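Local coordinates for endo-beta-1,2-glucanase (Talaromyces funiculosus, PDB 6IMV), which hydrolyses internal linkages of beta-1,2-glucans as a fungal endo-type glycoside hydrolase, at residues N63-G71 / K408-S416; N334-G342 / F486-P494. One frame throughout, in Å; residues are numbered along the deposited sequence.

In the fold
Two contacts near the outside of the enzyme, each centred more than 20 Å from the centre of the chain, illustrate how a largely helical glycosidase is tied together by segments far apart in sequence. Along the chain their segments alternate: 63-71, 334-342, 408-416, then 486-494. Interaction 1 joins two turns of the antiparallel sheet, while interaction 2 packs the C-terminal end of helix 318-337 against a late extended segment. Their centres lie 24 Å apart and their nearest atoms about 5 Å, without touching. Helix 394-405 links them, touching both segments of interaction 2 and leading into 408-416. Beyond 486-494 the tail continues to residues 499-503, which contact interaction 1.

Interaction 1 (N63-G71 / K408-S416); sequences NIDWVTGEG and KKMQNIYGS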
# COMPACT_ATOMS: atom_id res chain seq x y z
N ASN A 63 10.25 9.34 12.63
CA ASN A 63 11.22 8.67 13.48
C ASN A 63 10.68 8.65 14.91
O ASN A 63 9.92 9.53 15.31
CB ASN A 63 12.57 9.36 13.45
CG ASN A 63 13.19 9.37 12.07
OD1 ASN A 63 13.86 8.41 11.69
ND2 ASN A 63 12.97 10.45 11.33
N ILE A 64 11.08 7.62 15.66
CA ILE A 64 10.82 7.56 17.09
C ILE A 64 12.17 7.37 17.79
O ILE A 64 13.11 6.79 17.21
CB ILE A 64 9.79 6.45 17.43
CG1 ILE A 64 10.28 5.05 17.03
CG2 ILE A 64 8.46 6.78 16.79
CD1 ILE A 64 9.25 3.95 17.28
N ASP A 65 12.25 7.87 19.03
CA ASP A 65 13.49 7.89 19.78
C ASP A 65 13.96 6.45 20.05
O ASP A 65 13.19 5.58 20.46
CB ASP A 65 13.33 8.69 21.07
CG ASP A 65 14.62 8.80 21.87
OD1 ASP A 65 15.39 9.71 21.56
OD2 ASP A 65 14.83 7.96 22.77
N TRP A 66 15.25 6.22 19.82
CA TRP A 66 15.88 4.93 19.98
C TRP A 66 15.55 4.29 21.33
O TRP A 66 15.28 3.10 21.40
CB TRP A 66 17.39 5.03 19.78
CG TRP A 66 18.04 3.70 19.90
CD1 TRP A 66 18.75 3.21 20.97
CD2 TRP A 66 17.98 2.63 18.94
NE1 TRP A 66 19.17 1.93 20.71
CE2 TRP A 66 18.70 1.55 19.48
CE3 TRP A 66 17.39 2.50 17.68
CZ2 TRP A 66 18.86 0.35 18.78
CZ3 TRP A 66 17.54 1.31 17.00
CH2 TRP A 66 18.26 0.25 17.55
N VAL A 67 15.59 5.09 22.40
CA VAL A 67 15.39 4.61 23.76
C VAL A 67 13.91 4.66 24.14
O VAL A 67 13.38 3.68 24.65
CB VAL A 67 16.27 5.37 24.77
CG1 VAL A 67 15.94 5.00 26.21
CG2 VAL A 67 17.75 5.17 24.48
N THR A 68 13.25 5.81 23.94
CA THR A 68 11.91 6.02 24.51
C THR A 68 10.81 5.44 23.61
O THR A 68 9.75 5.11 24.12
CB THR A 68 11.61 7.49 24.79
OG1 THR A 68 11.41 8.15 23.54
CG2 THR A 68 12.70 8.16 25.60
N GLY A 69 11.05 5.39 22.30
CA GLY A 69 10.03 4.99 21.32
C GLY A 69 8.95 6.05 21.11
O GLY A 69 7.88 5.75 20.59
N GLU A 70 9.25 7.31 21.49
CA GLU A 70 8.34 8.45 21.30
C GLU A 70 8.68 9.16 19.99
O GLU A 70 9.85 9.21 19.59
CB GLU A 70 8.44 9.42 22.47
CG GLU A 70 7.73 8.92 23.71
CD GLU A 70 8.09 9.61 25.02
OE1 GLU A 70 9.29 9.89 25.26
OE2 GLU A 70 7.18 9.84 25.80
N GLY A 71 7.65 9.72 19.34
CA GLY A 71 7.83 10.54 18.15
C GLY A 71 8.89 11.61 18.36
O GLY A 71 8.87 12.29 19.37
N LYS A 408 12.80 -7.42 19.67
CA LYS A 408 13.06 -6.26 20.52
C LYS A 408 12.79 -4.98 19.73
O LYS A 408 13.17 -4.88 18.57
CB LYS A 408 14.49 -6.28 21.06
CG LYS A 408 14.76 -7.40 22.06
CD LYS A 408 13.98 -7.22 23.33
CE LYS A 408 14.02 -8.45 24.20
NZ LYS A 408 13.00 -8.34 25.27
N LYS A 409 12.08 -4.05 20.39
CA LYS A 409 11.74 -2.71 19.89
C LYS A 409 10.74 -2.75 18.73
O LYS A 409 10.56 -1.76 18.07
CB LYS A 409 12.98 -1.95 19.41
CG LYS A 409 14.20 -2.00 20.32
CD LYS A 409 15.38 -1.23 19.75
CE LYS A 409 15.43 0.21 20.22
NZ LYS A 409 15.92 0.33 21.62
N MET A 410 10.04 -3.88 18.51
CA MET A 410 9.24 -4.02 17.30
C MET A 410 7.76 -3.68 17.55
O MET A 410 6.96 -3.69 16.61
CB MET A 410 9.40 -5.41 16.69
CG MET A 410 10.73 -5.55 15.94
SD MET A 410 10.91 -4.26 14.65
CE MET A 410 9.71 -4.82 13.44
N GLN A 411 7.42 -3.33 18.80
CA GLN A 411 6.19 -2.59 19.09
C GLN A 411 6.54 -1.27 19.78
O GLN A 411 7.56 -1.14 20.48
CB GLN A 411 5.23 -3.38 19.99
CG GLN A 411 4.66 -4.63 19.34
CD GLN A 411 3.69 -5.34 20.26
OE1 GLN A 411 4.08 -5.95 21.27
NE2 GLN A 411 2.41 -5.24 19.93
N ASN A 412 5.65 -0.29 19.57
CA ASN A 412 5.77 1.04 20.14
C ASN A 412 4.36 1.56 20.44
O ASN A 412 3.38 0.91 20.09
CB ASN A 412 6.55 1.96 19.20
CG ASN A 412 5.92 2.06 17.83
OD1 ASN A 412 4.92 2.75 17.65
ND2 ASN A 412 6.51 1.38 16.86
N ILE A 413 4.27 2.76 21.04
CA ILE A 413 2.99 3.36 21.45
C ILE A 413 2.18 3.83 20.23
O ILE A 413 1.08 4.36 20.41
CB ILE A 413 3.19 4.52 22.44
CG1 ILE A 413 4.07 5.64 21.89
CG2 ILE A 413 3.70 4.00 23.78
CD1 ILE A 413 3.98 6.92 22.69
N TYR A 414 2.71 3.64 19.02
CA TYR A 414 1.97 3.90 17.78
C TYR A 414 1.78 2.60 16.98
O TYR A 414 1.49 2.66 15.77
CB TYR A 414 2.71 4.95 16.94
CG TYR A 414 3.26 6.11 17.72
CD1 TYR A 414 2.49 7.22 18.01
CD2 TYR A 414 4.57 6.09 18.19
CE1 TYR A 414 3.00 8.29 18.75
CE2 TYR A 414 5.10 7.15 18.91
CZ TYR A 414 4.31 8.25 19.19
OH TYR A 414 4.84 9.27 19.90
N GLY A 415 1.93 1.45 17.64
CA GLY A 415 1.74 0.12 17.02
C GLY A 415 3.07 -0.52 16.63
O GLY A 415 4.04 -0.40 17.36
N SER A 416 3.09 -1.19 15.48
CA SER A 416 4.28 -1.92 15.01
C SER A 416 5.37 -0.93 14.58
O SER A 416 5.10 0.20 14.13
CB SER A 416 3.95 -2.89 13.91
OG SER A 416 3.47 -2.22 12.74
O HOH W 1 6.99 3.65 21.93
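Lys-409 meets Trp-66 in two ways at once, by a hydrogen bond to its backbone and by contact with its indole. NZ donates to Trp-66 O at 2.9 Å, tilted out of the carbonyl plane, and also bonds Val-499 O in the C-terminal tail. Beneath the same chain end lies one face of the ring: Lys-409 CE forms a CH-pi contact 3.6 Å from the centroid of the six-membered ring, and NZ a cation-pi contact with the five-membered ring. The lysine bends at both outer torsions (chi3 92°, chi4 76°), which lays CE over the indole while NZ turns to the carbonyl.

At the other end, Tyr-414 OH accepts a nearly straight bond from Gly-71 N (2.9 Å, 166°), and Gly-69 O faces the edge of the ring, 3.5 Å from Tyr-414 CE2.

Both partners contain a beta-hairpin connection. Segment 63-71 joins strands 57-64 and 71-78, its turn shaped by an Asx motif at Asp-65 and an ST turn at Thr-68; residues 411-416 form a tight hairpin around a type I turn, where Asn-412 OD1 takes Tyr-414 N in an Asx turn. Strand 427-432 pairs with both 57-64 and 415-421.

Van der Waals contacts lie between these ends. Ile-64 CG2 and Tyr-414 CE2 form an apolar pair at 4.0 Å, and Ile-64 CD1 packs on the Asn-412 side chain, 3.8 Å from ND2, with Leu-431 touching all three side chains.

One water bridges the segments, donating to Gly-69 O at 2.6 Å and accepting from Ile-413 N.

Interaction 2 (N334-G342 / F486-P494); sequences NSVVTQVPG and FCLPQETVP
Val-336 and Pro-341 press into the extended segment 486-494 from a helix end and the turn that follows it. The two methyls of Val-336 divide the work: CG2 lies 3.2 Å from Leu-488 O and also touches Cys-487 CB, while CG1 meets Gln-490 CG at 3.5 Å. Pro-341 CB rests 3.2 Å from Glu-491 O, and its CG faces Val-493 CG2 at 4.0 Å. Between these patches Glu-491 folds over Gln-339. A bend at chi2 (80°) brings OE1 to 3.3 Å from Gln-339 CA and sets OE2 alongside Gln-339 CG.

A water sits behind this first shell, donating to Glu-491 OE1 (2.7 Å) and Val-340 O and accepting from Gln-490 N. With an alanine at Glu-491 the water would probably lose one acceptor, and the backbone at Gln-339 the group folded over it.

Further out, a Schellman motif with positive phi at Gln-339 ends helix 318-337 and turns Pro-341 toward the partner segment. The disulfide from Cys-487 to Cys-333 ties the segment to the same helix, and Asn-403 of helix 394-405 bonds both Pro-341 O and Glu-491 O.

Direct contact across the segments is therefore van der Waals in kind, and polar coupling runs through intermediaries such as the water and Asn-403; the carbonyl-rich helix end would be expected to disfavour a carboxylate here, an effect the water's hydrogen bond probably offsets in part.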
# COMPACT_ATOMS: atom_id res chain seq x y z
N ASN A 334 8.80 -20.16 2.09
CA ASN A 334 10.16 -19.71 1.74
C ASN A 334 10.91 -19.30 3.01
O ASN A 334 12.09 -19.60 3.15
CB ASN A 334 10.18 -18.55 0.74
CG ASN A 334 11.55 -17.93 0.55
OD1 ASN A 334 11.80 -16.81 1.00
ND2 ASN A 334 12.46 -18.63 -0.11
N SER A 335 10.21 -18.60 3.91
CA SER A 335 10.85 -18.10 5.12
C SER A 335 11.17 -19.24 6.09
O SER A 335 12.23 -19.21 6.73
CB SER A 335 10.03 -17.01 5.76
OG SER A 335 10.30 -15.78 5.11
N VAL A 336 10.30 -20.25 6.17
CA VAL A 336 10.56 -21.44 6.98
C VAL A 336 11.79 -22.18 6.43
O VAL A 336 12.73 -22.43 7.15
CB VAL A 336 9.33 -22.38 7.06
CG1 VAL A 336 9.66 -23.71 7.73
CG2 VAL A 336 8.15 -21.70 7.76
N VAL A 337 11.79 -22.49 5.13
CA VAL A 337 12.87 -23.31 4.57
C VAL A 337 14.21 -22.54 4.59
O VAL A 337 15.26 -23.16 4.74
CB VAL A 337 12.51 -23.85 3.17
CG1 VAL A 337 12.56 -22.78 2.09
CG2 VAL A 337 13.38 -25.03 2.78
N THR A 338 14.19 -21.21 4.49
CA THR A 338 15.45 -20.43 4.55
C THR A 338 15.71 -19.91 5.97
O THR A 338 16.66 -19.17 6.18
CB THR A 338 15.49 -19.29 3.51
OG1 THR A 338 14.44 -18.35 3.77
CG2 THR A 338 15.37 -19.80 2.09
N GLN A 339 14.85 -20.29 6.92
CA GLN A 339 15.03 -20.09 8.38
C GLN A 339 15.05 -18.60 8.73
O GLN A 339 15.91 -18.15 9.49
CB GLN A 339 16.30 -20.79 8.88
CG GLN A 339 16.23 -22.31 8.78
CD GLN A 339 17.52 -22.91 9.29
OE1 GLN A 339 18.50 -23.01 8.58
NE2 GLN A 339 17.53 -23.29 10.55
N VAL A 340 14.06 -17.86 8.23
CA VAL A 340 13.90 -16.43 8.48
C VAL A 340 12.67 -16.22 9.37
O VAL A 340 11.59 -16.74 9.09
CB VAL A 340 13.77 -15.64 7.15
CG1 VAL A 340 13.64 -14.15 7.40
CG2 VAL A 340 14.92 -15.93 6.21
N PRO A 341 12.81 -15.48 10.49
CA PRO A 341 11.70 -15.27 11.43
C PRO A 341 10.73 -14.14 11.03
O PRO A 341 10.09 -13.53 11.88
CB PRO A 341 12.46 -14.95 12.73
CG PRO A 341 13.66 -14.20 12.27
CD PRO A 341 14.06 -14.89 10.98
N GLY A 342 10.60 -13.92 9.72
CA GLY A 342 9.73 -12.92 9.16
C GLY A 342 9.67 -13.08 7.65
O GLY A 342 10.18 -14.08 7.11
N PHE A 486 -0.09 -23.14 3.81
CA PHE A 486 0.66 -22.01 4.32
C PHE A 486 1.52 -22.49 5.50
O PHE A 486 1.09 -23.34 6.28
CB PHE A 486 -0.25 -20.88 4.80
CG PHE A 486 -1.02 -20.12 3.75
CD1 PHE A 486 -0.86 -20.35 2.40
CD2 PHE A 486 -1.91 -19.12 4.14
CE1 PHE A 486 -1.60 -19.63 1.47
CE2 PHE A 486 -2.62 -18.38 3.21
CZ PHE A 486 -2.50 -18.67 1.88
N CYS A 487 2.72 -21.92 5.62
CA CYS A 487 3.64 -22.26 6.69
C CYS A 487 3.52 -21.23 7.82
O CYS A 487 3.19 -20.06 7.57
CB CYS A 487 5.07 -22.35 6.17
SG CYS A 487 5.34 -23.78 5.08
N LEU A 488 3.77 -21.68 9.05
CA LEU A 488 3.81 -20.85 10.23
C LEU A 488 5.27 -20.58 10.59
O LEU A 488 6.15 -21.37 10.25
CB LEU A 488 3.09 -21.57 11.38
CG LEU A 488 1.56 -21.46 11.42
CD1 LEU A 488 1.09 -20.02 11.48
CD2 LEU A 488 0.92 -22.16 10.24
N PRO A 489 5.58 -19.47 11.29
CA PRO A 489 6.95 -19.17 11.71
C PRO A 489 7.59 -20.31 12.52
O PRO A 489 6.93 -20.88 13.36
CB PRO A 489 6.84 -17.94 12.62
CG PRO A 489 5.45 -17.37 12.38
CD PRO A 489 4.61 -18.46 11.75
N GLN A 490 8.86 -20.61 12.24
CA GLN A 490 9.57 -21.71 12.92
C GLN A 490 10.81 -21.19 13.66
O GLN A 490 11.47 -21.95 14.35
CB GLN A 490 9.98 -22.79 11.92
CG GLN A 490 8.85 -23.37 11.10
CD GLN A 490 7.85 -24.11 11.94
OE1 GLN A 490 8.23 -24.82 12.87
NE2 GLN A 490 6.57 -23.95 11.63
N GLU A 491 11.15 -19.91 13.48
CA GLU A 491 12.28 -19.26 14.13
C GLU A 491 11.79 -17.94 14.74
O GLU A 491 10.88 -17.30 14.18
CB GLU A 491 13.41 -18.99 13.12
CG GLU A 491 14.20 -20.21 12.71
CD GLU A 491 13.58 -21.11 11.64
OE1 GLU A 491 12.80 -20.63 10.80
OE2 GLU A 491 13.90 -22.32 11.67
N THR A 492 12.40 -17.54 15.86
CA THR A 492 12.15 -16.23 16.46
C THR A 492 13.25 -15.25 16.04
O THR A 492 14.34 -15.65 15.61
CB THR A 492 12.06 -16.35 17.99
OG1 THR A 492 13.26 -16.96 18.45
CG2 THR A 492 10.85 -17.15 18.43
N VAL A 493 12.94 -13.95 16.14
CA VAL A 493 13.93 -12.92 15.99
C VAL A 493 14.89 -13.05 17.17
O VAL A 493 14.45 -12.97 18.31
CB VAL A 493 13.30 -11.51 15.94
CG1 VAL A 493 14.36 -10.42 15.84
CG2 VAL A 493 12.30 -11.38 14.79
N PRO A 494 16.21 -13.27 16.96
CA PRO A 494 17.16 -13.34 18.07
C PRO A 494 17.14 -12.09 18.97
O PRO A 494 16.97 -10.97 18.46
CB PRO A 494 18.52 -13.46 17.36
CG PRO A 494 18.19 -14.07 16.02
CD PRO A 494 16.86 -13.44 15.65
O HOH W 2 10.54 -19.18 10.33